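Local atomic coordinates of Non-structural protein NS1 (Murine minute virus, PDB entry 4R94), a protein that nicks viral DNA at the replication origin through its N-terminal nickase domain, unwinds DNA as an ATP-driven helicase and activates several promoters. Residues 28-33 with 96-101; 63-68 with 237-242; 89-94 with 114-119. One frame throughout, in Å; residues are numbered along the deposited sequence.

Contact 1: 28-33 with 96-101; sequences FVFKNE and KCLFEV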
loop_
_atom_site.group_PDB
_atom_site.type_symbol
_atom_site.label_atom_id
_atom_site.label_comp_id
_atom_site.label_asym_id
_atom_site.label_seq_id
_atom_site.Cartn_x
_atom_site.Cartn_y
_atom_site.Cartn_z
ATOM N N PHE A 28 -0.597 -6.764 -5.124
ATOM C CA PHE A 28 -0.119 -5.607 -5.884
ATOM C C PHE A 28 0.974 -4.854 -5.133
ATOM O O PHE A 28 1.050 -4.906 -3.908
ATOM C CB PHE A 28 -1.251 -4.599 -6.158
ATOM C CG PHE A 28 -2.395 -5.151 -6.949
ATOM C CD1 PHE A 28 -2.307 -5.276 -8.328
ATOM C CD2 PHE A 28 -3.577 -5.515 -6.316
ATOM C CE1 PHE A 28 -3.361 -5.757 -9.060
ATOM C CE2 PHE A 28 -4.652 -6.008 -7.054
ATOM C CZ PHE A 28 -4.525 -6.149 -8.426
ATOM N N VAL A 29 1.816 -4.140 -5.868
ATOM C CA VAL A 29 2.685 -3.141 -5.262
ATOM C C VAL A 29 2.461 -1.805 -5.958
ATOM O O VAL A 29 2.482 -1.714 -7.192
ATOM C CB VAL A 29 4.177 -3.531 -5.340
ATOM C CG1 VAL A 29 5.040 -2.434 -4.774
ATOM C CG2 VAL A 29 4.413 -4.818 -4.565
ATOM N N PHE A 30 2.191 -0.782 -5.152
ATOM C CA PHE A 30 2.082 0.594 -5.621
ATOM C C PHE A 30 3.427 1.238 -5.381
ATOM O O PHE A 30 3.988 1.139 -4.280
ATOM C CB PHE A 30 0.980 1.351 -4.876
ATOM C CG PHE A 30 -0.432 0.970 -5.284
ATOM C CD1 PHE A 30 -0.973 -0.263 -4.932
ATOM C CD2 PHE A 30 -1.228 1.880 -5.971
ATOM C CE1 PHE A 30 -2.280 -0.593 -5.289
ATOM C CE2 PHE A 30 -2.532 1.565 -6.325
ATOM C CZ PHE A 30 -3.063 0.333 -5.989
ATOM N N LYS A 31 3.967 1.891 -6.401
ATOM C CA LYS A 31 5.267 2.535 -6.208
ATOM C C LYS A 31 5.385 3.797 -7.022
ATOM O O LYS A 31 4.449 4.204 -7.700
ATOM C CB LYS A 31 6.396 1.570 -6.575
ATOM C CG LYS A 31 6.410 1.199 -8.029
ATOM C CD LYS A 31 7.399 0.059 -8.269
ATOM C CE LYS A 31 7.269 -0.498 -9.666
ATOM N NZ LYS A 31 8.100 -1.742 -9.812
ATOM N N ASN A 32 6.540 4.433 -6.932
ATOM C CA ASN A 32 6.880 5.462 -7.908
ATOM C C ASN A 32 8.366 5.348 -8.182
ATOM O O ASN A 32 9.075 4.586 -7.520
ATOM C CB ASN A 32 6.475 6.875 -7.462
ATOM C CG ASN A 32 7.078 7.303 -6.131
ATOM O OD1 ASN A 32 8.156 6.874 -5.745
ATOM N ND2 ASN A 32 6.378 8.198 -5.443
ATOM N N GLU A 33 8.802 6.029 -9.227
ATOM C CA GLU A 33 10.206 6.006 -9.625
ATOM C C GLU A 33 10.605 7.438 -9.850
ATOM O O GLU A 33 9.759 8.285 -10.106
ATOM C CB GLU A 33 10.417 5.166 -10.887
ATOM C CG GLU A 33 10.084 3.698 -10.677
ATOM C CD GLU A 33 10.153 2.883 -11.941
ATOM O OE1 GLU A 33 10.504 3.453 -12.997
ATOM O OE2 GLU A 33 9.848 1.667 -11.869
ATOM N N LYS A 96 -7.836 5.280 -2.279
ATOM C CA LYS A 96 -8.740 5.904 -3.250
ATOM C C LYS A 96 -8.769 5.084 -4.540
ATOM O O LYS A 96 -9.837 4.845 -5.095
ATOM C CB LYS A 96 -8.332 7.347 -3.558
ATOM C CG LYS A 96 -9.329 8.077 -4.441
ATOM C CD LYS A 96 -10.568 8.430 -3.648
ATOM C CE LYS A 96 -11.533 9.267 -4.487
ATOM N NZ LYS A 96 -12.693 9.696 -3.677
ATOM N N CYS A 97 -7.597 4.632 -4.996
ATOM C CA CYS A 97 -7.527 3.858 -6.233
ATOM C C CYS A 97 -8.286 2.544 -6.106
ATOM O O CYS A 97 -9.038 2.156 -7.006
ATOM C CB CYS A 97 -6.073 3.563 -6.617
ATOM S SG CYS A 97 -5.184 5.027 -7.123
ATOM N N LEU A 98 -8.062 1.852 -4.994
ATOM C CA LEU A 98 -8.728 0.584 -4.743
ATOM C C LEU A 98 -10.239 0.803 -4.736
ATOM O O LEU A 98 -10.982 0.046 -5.359
ATOM C CB LEU A 98 -8.283 -0.016 -3.408
ATOM C CG LEU A 98 -6.803 -0.355 -3.254
ATOM C CD1 LEU A 98 -6.546 -0.744 -1.803
ATOM C CD2 LEU A 98 -6.391 -1.463 -4.215
ATOM N N PHE A 99 -10.680 1.831 -4.021
ATOM C CA PHE A 99 -12.120 2.074 -3.877
ATOM C C PHE A 99 -12.754 2.482 -5.211
ATOM O O PHE A 99 -13.889 2.103 -5.493
ATOM C CB PHE A 99 -12.384 3.122 -2.796
ATOM C CG PHE A 99 -11.941 2.697 -1.419
ATOM C CD1 PHE A 99 -11.692 1.366 -1.128
ATOM C CD2 PHE A 99 -11.771 3.637 -0.417
ATOM C CE1 PHE A 99 -11.287 0.987 0.138
ATOM C CE2 PHE A 99 -11.370 3.258 0.846
ATOM C CZ PHE A 99 -11.131 1.941 1.122
ATOM N N GLU A 100 -12.017 3.228 -6.033
ATOM C CA GLU A 100 -12.508 3.602 -7.354
ATOM C C GLU A 100 -12.733 2.376 -8.220
ATOM O O GLU A 100 -13.741 2.299 -8.927
ATOM C CB GLU A 100 -11.543 4.579 -8.037
ATOM C CG GLU A 100 -11.583 5.955 -7.400
ATOM C CD GLU A 100 -10.619 6.962 -8.001
ATOM O OE1 GLU A 100 -9.461 6.598 -8.290
ATOM O OE2 GLU A 100 -11.022 8.136 -8.159
ATOM N N VAL A 101 -11.823 1.397 -8.155
ATOM C CA VAL A 101 -12.003 0.199 -8.960
ATOM C C VAL A 101 -13.135 -0.660 -8.395
ATOM O O VAL A 101 -13.920 -1.222 -9.160
ATOM C CB VAL A 101 -10.694 -0.599 -9.073
ATOM C CG1 VAL A 101 -10.907 -1.864 -9.903
ATOM C CG2 VAL A 101 -9.659 0.302 -9.752
#

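Contact 2: 63-68 with 237-242; sequences AETTWD and TNFLKE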
loop_
_atom_site.group_PDB
_atom_site.type_symbol
_atom_site.label_atom_id
_atom_site.label_comp_id
_atom_site.label_asym_id
_atom_site.label_seq_id
_atom_site.Cartn_x
_atom_site.Cartn_y
_atom_site.Cartn_z
ATOM N N ALA A 63 -4.911 7.388 8.186
ATOM C CA ALA A 63 -3.496 6.994 8.180
ATOM C C ALA A 63 -2.736 7.619 9.350
ATOM O O ALA A 63 -1.918 6.963 9.999
ATOM C CB ALA A 63 -2.836 7.389 6.850
ATOM N N GLU A 64 -3.002 8.905 9.591
ATOM C CA GLU A 64 -2.398 9.636 10.699
ATOM C C GLU A 64 -2.687 8.964 12.024
ATOM O O GLU A 64 -1.789 8.752 12.826
ATOM C CB GLU A 64 -2.916 11.086 10.727
ATOM C CG GLU A 64 -2.438 11.927 9.560
ATOM C CD GLU A 64 -3.270 13.195 9.373
ATOM O OE1 GLU A 64 -4.323 13.326 10.029
ATOM O OE2 GLU A 64 -2.876 14.033 8.545
ATOM N N THR A 65 -3.948 8.624 12.254
ATOM C CA THR A 65 -4.327 8.044 13.539
ATOM C C THR A 65 -3.812 6.613 13.670
ATOM O O THR A 65 -3.451 6.181 14.745
ATOM C CB THR A 65 -5.850 8.122 13.736
ATOM O OG1 THR A 65 -6.199 9.506 13.881
ATOM C CG2 THR A 65 -6.293 7.391 14.995
ATOM N N THR A 66 -3.732 5.897 12.557
ATOM C CA THR A 66 -3.125 4.571 12.569
ATOM C C THR A 66 -1.656 4.662 12.972
ATOM O O THR A 66 -1.180 3.866 13.795
ATOM C CB THR A 66 -3.269 3.891 11.197
ATOM O OG1 THR A 66 -4.655 3.608 10.963
ATOM C CG2 THR A 66 -2.476 2.593 11.145
ATOM N N TRP A 67 -0.940 5.633 12.407
ATOM C CA TRP A 67 0.438 5.880 12.813
ATOM C C TRP A 67 0.514 6.220 14.297
ATOM O O TRP A 67 1.330 5.668 15.040
ATOM C CB TRP A 67 1.065 7.006 11.983
ATOM C CG TRP A 67 2.461 7.365 12.433
ATOM C CD1 TRP A 67 2.799 8.233 13.435
ATOM C CD2 TRP A 67 3.702 6.856 11.912
ATOM N NE1 TRP A 67 4.168 8.296 13.568
ATOM C CE2 TRP A 67 4.744 7.463 12.645
ATOM C CE3 TRP A 67 4.030 5.944 10.900
ATOM C CZ2 TRP A 67 6.093 7.197 12.396
ATOM C CZ3 TRP A 67 5.377 5.676 10.655
ATOM C CH2 TRP A 67 6.389 6.301 11.401
ATOM N N ASP A 68 -0.345 7.142 14.729
ATOM C CA ASP A 68 -0.316 7.608 16.113
ATOM C C ASP A 68 -0.569 6.476 17.120
ATOM O O ASP A 68 0.082 6.402 18.161
ATOM C CB ASP A 68 -1.350 8.733 16.321
ATOM C CG ASP A 68 -0.991 10.016 15.592
ATOM O OD1 ASP A 68 0.199 10.242 15.273
ATOM O OD2 ASP A 68 -1.933 10.805 15.330
ATOM N N THR A 237 -5.092 -4.977 12.190
ATOM C CA THR A 237 -3.656 -4.829 12.414
ATOM C C THR A 237 -3.216 -3.374 12.555
ATOM O O THR A 237 -2.125 -3.123 13.055
ATOM C CB THR A 237 -2.819 -5.486 11.279
ATOM O OG1 THR A 237 -3.064 -4.824 10.033
ATOM C CG2 THR A 237 -3.174 -6.960 11.136
ATOM N N ASN A 238 -4.077 -2.429 12.150
ATOM C CA ASN A 238 -3.727 -1.004 12.059
ATOM C C ASN A 238 -2.976 -0.476 13.261
ATOM O O ASN A 238 -1.925 0.128 13.132
ATOM C CB ASN A 238 -4.979 -0.124 11.910
ATOM C CG ASN A 238 -5.747 -0.386 10.635
ATOM O OD1 ASN A 238 -6.024 -1.524 10.285
ATOM N ND2 ASN A 238 -6.131 0.682 9.953
ATOM N N PHE A 239 -3.544 -0.691 14.442
ATOM C CA PHE A 239 -3.031 -0.005 15.622
ATOM C C PHE A 239 -1.976 -0.806 16.364
ATOM O O PHE A 239 -1.489 -0.374 17.404
ATOM C CB PHE A 239 -4.179 0.342 16.584
ATOM C CG PHE A 239 -5.204 1.300 16.018
ATOM C CD1 PHE A 239 -4.967 2.037 14.861
ATOM C CD2 PHE A 239 -6.418 1.469 16.673
ATOM C CE1 PHE A 239 -5.933 2.914 14.362
ATOM C CE2 PHE A 239 -7.384 2.344 16.182
ATOM C CZ PHE A 239 -7.138 3.067 15.028
ATOM N N LEU A 240 -1.603 -1.969 15.832
ATOM C CA LEU A 240 -0.628 -2.813 16.522
ATOM C C LEU A 240 0.801 -2.264 16.475
ATOM O O LEU A 240 1.301 -1.882 15.414
ATOM C CB LEU A 240 -0.636 -4.226 15.934
ATOM C CG LEU A 240 -1.964 -4.983 15.960
ATOM C CD1 LEU A 240 -1.767 -6.411 15.430
ATOM C CD2 LEU A 240 -2.527 -5.005 17.377
ATOM N N LYS A 241 1.459 -2.257 17.634
ATOM C CA LYS A 241 2.873 -1.915 17.733
ATOM C C LYS A 241 3.698 -3.097 17.219
ATOM O O LYS A 241 3.165 -4.200 17.112
ATOM C CB LYS A 241 3.234 -1.576 19.178
ATOM C CG LYS A 241 2.410 -0.418 19.751
ATOM C CD LYS A 241 2.606 -0.255 21.256
ATOM C CE LYS A 241 2.060 1.094 21.718
ATOM N NZ LYS A 241 0.687 1.346 21.202
ATOM N N GLU A 242 4.982 -2.879 16.909
ATOM C CA GLU A 242 5.790 -3.952 16.310
ATOM C C GLU A 242 5.794 -5.205 17.179
ATOM O O GLU A 242 5.657 -6.311 16.671
ATOM C CB GLU A 242 7.249 -3.537 16.049
ATOM C CG GLU A 242 7.973 -4.624 15.219
ATOM C CD GLU A 242 9.483 -4.470 15.048
ATOM O OE1 GLU A 242 10.003 -3.335 15.025
ATOM O OE2 GLU A 242 10.158 -5.525 14.918
#

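Contact 3: 89-94 with 114-119; sequences IFDSLV and WFVQHE. With MG (magnesium ion), chain B.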
loop_
_atom_site.group_PDB
_atom_site.type_symbol
_atom_site.label_atom_id
_atom_site.label_comp_id
_atom_site.label_asym_id
_atom_site.label_seq_id
_atom_site.Cartn_x
_atom_site.Cartn_y
_atom_site.Cartn_z
ATOM N N ILE A 89 -0.216 10.636 2.903
ATOM C CA ILE A 89 -0.823 10.985 1.634
ATOM C C ILE A 89 -0.902 9.758 0.721
ATOM O O ILE A 89 -1.944 9.495 0.160
ATOM C CB ILE A 89 -0.056 12.120 0.945
ATOM C CG1 ILE A 89 -0.279 13.420 1.742
ATOM C CG2 ILE A 89 -0.517 12.276 -0.508
ATOM C CD1 ILE A 89 0.590 14.580 1.300
ATOM N N PHE A 90 0.184 9.005 0.577
ATOM C CA PHE A 90 0.125 7.848 -0.321
ATOM C C PHE A 90 -0.890 6.812 0.168
ATOM O O PHE A 90 -1.559 6.172 -0.642
ATOM C CB PHE A 90 1.500 7.202 -0.472
ATOM C CG PHE A 90 2.427 7.931 -1.397
ATOM C CD1 PHE A 90 1.944 8.668 -2.481
ATOM C CD2 PHE A 90 3.801 7.865 -1.195
ATOM C CE1 PHE A 90 2.825 9.335 -3.344
ATOM C CE2 PHE A 90 4.672 8.510 -2.063
ATOM C CZ PHE A 90 4.188 9.248 -3.129
ATOM N N ASP A 91 -1.028 6.658 1.485
ATOM C CA ASP A 91 -2.016 5.702 2.007
ATOM C C ASP A 91 -3.402 6.098 1.528
ATOM O O ASP A 91 -4.161 5.258 1.042
ATOM C CB ASP A 91 -1.972 5.638 3.536
ATOM C CG ASP A 91 -2.664 4.404 4.087
ATOM O OD1 ASP A 91 -2.227 3.281 3.750
ATOM O OD2 ASP A 91 -3.648 4.566 4.848
ATOM N N SER A 92 -3.707 7.393 1.601
ATOM C CA SER A 92 -5.011 7.853 1.127
ATOM C C SER A 92 -5.174 7.643 -0.380
ATOM O O SER A 92 -6.247 7.246 -0.818
ATOM C CB SER A 92 -5.265 9.340 1.504
ATOM O OG SER A 92 -4.489 10.260 0.745
ATOM N N LEU A 93 -4.126 7.905 -1.168
ATOM C CA LEU A 93 -4.212 7.767 -2.620
ATOM C C LEU A 93 -4.334 6.311 -3.081
ATOM O O LEU A 93 -5.104 6.015 -4.015
ATOM C CB LEU A 93 -2.998 8.415 -3.300
ATOM C CG LEU A 93 -2.869 9.935 -3.131
ATOM C CD1 LEU A 93 -1.607 10.379 -3.849
ATOM C CD2 LEU A 93 -4.100 10.699 -3.654
ATOM N N VAL A 94 -3.555 5.425 -2.462
ATOM C CA VAL A 94 -3.647 4.002 -2.752
ATOM C C VAL A 94 -5.072 3.505 -2.510
ATOM O O VAL A 94 -5.682 2.863 -3.383
ATOM C CB VAL A 94 -2.652 3.199 -1.903
ATOM C CG1 VAL A 94 -2.920 1.697 -2.049
ATOM C CG2 VAL A 94 -1.215 3.523 -2.349
ATOM N N TRP A 114 -8.941 -6.765 2.420
ATOM C CA TRP A 114 -7.703 -6.168 1.951
ATOM C C TRP A 114 -6.745 -5.845 3.080
ATOM O O TRP A 114 -7.120 -5.728 4.244
ATOM C CB TRP A 114 -7.964 -4.917 1.076
ATOM C CG TRP A 114 -8.790 -3.806 1.695
ATOM C CD1 TRP A 114 -10.111 -3.542 1.466
ATOM C CD2 TRP A 114 -8.342 -2.820 2.628
ATOM N NE1 TRP A 114 -10.514 -2.462 2.208
ATOM C CE2 TRP A 114 -9.441 -1.995 2.930
ATOM C CE3 TRP A 114 -7.108 -2.552 3.240
ATOM C CZ2 TRP A 114 -9.353 -0.931 3.825
ATOM C CZ3 TRP A 114 -7.017 -1.506 4.118
ATOM C CH2 TRP A 114 -8.135 -0.692 4.403
ATOM N N PHE A 115 -5.482 -5.705 2.699
ATOM C CA PHE A 115 -4.403 -5.405 3.618
ATOM C C PHE A 115 -3.423 -4.518 2.885
ATOM O O PHE A 115 -3.088 -4.792 1.734
ATOM C CB PHE A 115 -3.702 -6.702 4.081
ATOM C CG PHE A 115 -2.457 -6.475 4.901
ATOM C CD1 PHE A 115 -2.538 -6.240 6.270
ATOM C CD2 PHE A 115 -1.207 -6.517 4.304
ATOM C CE1 PHE A 115 -1.396 -6.031 7.028
ATOM C CE2 PHE A 115 -0.049 -6.310 5.058
ATOM C CZ PHE A 115 -0.147 -6.061 6.422
ATOM N N VAL A 116 -2.960 -3.472 3.555
ATOM C CA VAL A 116 -2.051 -2.508 2.969
ATOM C C VAL A 116 -0.816 -2.381 3.856
ATOM O O VAL A 116 -0.953 -2.285 5.078
ATOM C CB VAL A 116 -2.789 -1.149 2.826
ATOM C CG1 VAL A 116 -1.827 0.004 2.594
ATOM C CG2 VAL A 116 -3.850 -1.252 1.721
ATOM N N GLN A 117 0.391 -2.422 3.284
ATOM C CA GLN A 117 1.599 -2.193 4.086
ATOM C C GLN A 117 2.649 -1.379 3.337
ATOM O O GLN A 117 3.151 -1.783 2.268
ATOM C CB GLN A 117 2.227 -3.512 4.548
ATOM C CG GLN A 117 3.510 -3.292 5.348
ATOM C CD GLN A 117 3.759 -4.428 6.331
ATOM O OE1 GLN A 117 2.937 -4.678 7.212
ATOM N NE2 GLN A 117 4.899 -5.099 6.199
ATOM N N HIS A 118 2.976 -0.229 3.910
ATOM C CA HIS A 118 4.009 0.643 3.362
ATOM C C HIS A 118 5.369 0.216 3.857
ATOM O O HIS A 118 5.550 0.017 5.059
ATOM C CB HIS A 118 3.790 2.093 3.769
ATOM C CG HIS A 118 2.500 2.664 3.270
ATOM N ND1 HIS A 118 2.424 3.433 2.137
ATOM C CD2 HIS A 118 1.240 2.549 3.753
ATOM C CE1 HIS A 118 1.162 3.801 1.951
ATOM N NE2 HIS A 118 0.428 3.265 2.911
ATOM N N GLU A 119 6.314 0.123 2.931
ATOM C CA GLU A 119 7.666 -0.343 3.219
ATOM C C GLU A 119 8.740 0.506 2.537
ATOM O O GLU A 119 8.457 1.365 1.691
ATOM C CB GLU A 119 7.836 -1.806 2.788
ATOM C CG GLU A 119 6.880 -2.770 3.478
ATOM C CD GLU A 119 7.133 -4.227 3.126
ATOM O OE1 GLU A 119 7.783 -4.515 2.092
ATOM O OE2 GLU A 119 6.644 -5.079 3.886
HETATM MG MG MG B . 8.308 -4.867 0.119
HETATM O O HOH W 1 8.953 -5.429 -1.814
HETATM O O HOH W 2 10.276 -4.469 0.875
HETATM O O HOH W 3 8.480 -6.869 0.534
#

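Contact 1: 28-33 with 96-101
With CG anti to its own carbonyl carbon (chi1 -74°), the ring of Phe-30 reaches from the strand toward the helix, where it meets Cys-97 and Leu-98. The CB of Leu-98 does not aim at the strand, but the end of its branch comes nearer and brings CD2 to the ring. CZ of Phe-30 lies 4.2 Å from CD2 of Leu-98, the two side chains slanting past each other. Next to it, CE2 of Phe-30 comes to 4.1 Å from CB of Cys-97, a residue whose CB points toward the strand. Both partners come in obliquely, neither over the ring face nor at its edge. These are van der Waals contacts between apolar groups, and no hydrogen bond joins the two segments. The setting is the central antiparallel sheet of an HUH-type nickase, with helix 81-104 packed on it. Phe-30 pairs through its backbone with Cys-128, the residue between the metal-binding His-127 and His-129, and its side chain lies about 11 Å from the magnesium ion. The strand and helix backbones stay well apart, with the CA atoms of Phe-30 and Cys-97 separated by 10.2 Å, a gap spanned by the aromatic ring. Trp-153 of helix 142-160 meets the same ring in an edge-to-face pair.

Contact 2: 63-68 with 237-242
Thr-66 and Phe-239 mark the place where a helix and a turn come together, their CA atoms only 5.5 Å apart. Residues 63-68 are a regular piece of helix 54-70, whereas 237-242 begin with a type I beta turn from Thr-237 to Leu-240, closed by a bond of 3.1 Å from Leu-240 N to Thr-237 O, and then run into the next helix. So close a backbone approach allows short side chains to make the contact, and Thr-66 uses both of its branches. The methyl carbon Thr-66 CG2, anti to the backbone N, rests 3.2 Å from the carbonyl O of Asn-238. The hydroxyl branch OG1 (chi1 -67°) turns back along the helix, where it bonds to Gly-62 O one turn earlier. From the other segment, Asn-238 ND2 offers Thr-66 OG1 a weak hydrogen bond of 3.4 Å, long but nearly straight at 164°. The amide has a firmer anchor at its other end, since OD1 is hydrogen-bonded to Asp-232 N. Phe-239 brings its ring edge to the same hydroxyl, with CE1 lying 3.7 Å from Thr-66 OG1, the two side chains running roughly perpendicular. Phe-239 CE1 also comes within 4.1 Å of the carbonyl O of Thr-65, which it meets obliquely. While Thr-66 and Asn-238 are buried, Phe-239 is largely exposed at the margin. Away from the metal site, this is plain packing of a tight connection against a helix: the type I turn belongs to the loop between strand 227-232 and helix 242-252, and that helix begins with Lys-241 as N-cap, its backbone N bonded to the Glu-244 side chain as in one half of a capping box.

Contact 3: 89-94 with 114-119
His-118 reaches from its strand to Asp-91 on the facing helix, and its side chain can be followed atom by atom. CB points toward the helix, and CG anti to the carbonyl carbon (chi1 -62°) sends the ring the same way, where its edge meets Asp-91. His-118 CD2 lies 3.5 Å from Asp-91 OD1. On the other flank, His-118 CE1 approaches the helix backbone, 3.6 Å from Asp-91 N, and comes to 4.2 Å from Phe-90 CB. Between them, His-118 NE2 donates to Asp-91 OD1 over 2.8 Å at 160°. The acceptor lies in the ring plane, but the donor meets OD1 on its anti side, somewhat out of the carboxylate plane, and the carboxylate and ring planes are turned 58° apart. Val-116 CG1 also rests against that oxygen, 3.5 Å from Asp-91 OD1, while OD2 pairs with Lys-95. The ring's remaining nitrogen, ND1, is hydrogen-bonded to Trp-126, so both nitrogens are occupied in this buried setting.

One residue along, Glu-119 binds the magnesium ion through OE1 at 2.1 Å. Three waters complete its shell with His-127 and His-129, the histidines of the HUH motif. Glu-119 OE2 is held by Gln-117 NE2 at 2.9 Å and by Lys-214. The buried His-carboxylate bond ties helix 81-104 to strand 112-121, which lies between strands 125-134 and 227-232, while helices 54-70 and 142-160 also pack on helix 81-104.

Contacts 1 and 3 belong to the buried core, their centres 8 Å apart, and successive parts of helix 81-104 serve both against one sheet. They meet directly where Phe-30 packs on Val-94 and Asn-32 on Phe-90. Their chemistry differs: contact 1 is wholly apolar, whereas contact 3 places a hydrogen-bonded histidine and aspartate beside a metal ligand. Contact 2 is partly buried and lies nearer the periphery, its centre 20 Å from that of contact 1, with a helix and a turn joined through a weak polar bond and close packing. It still touches contact 3, where Ala-63 packs on Asp-91 and Thr-237 on Phe-115.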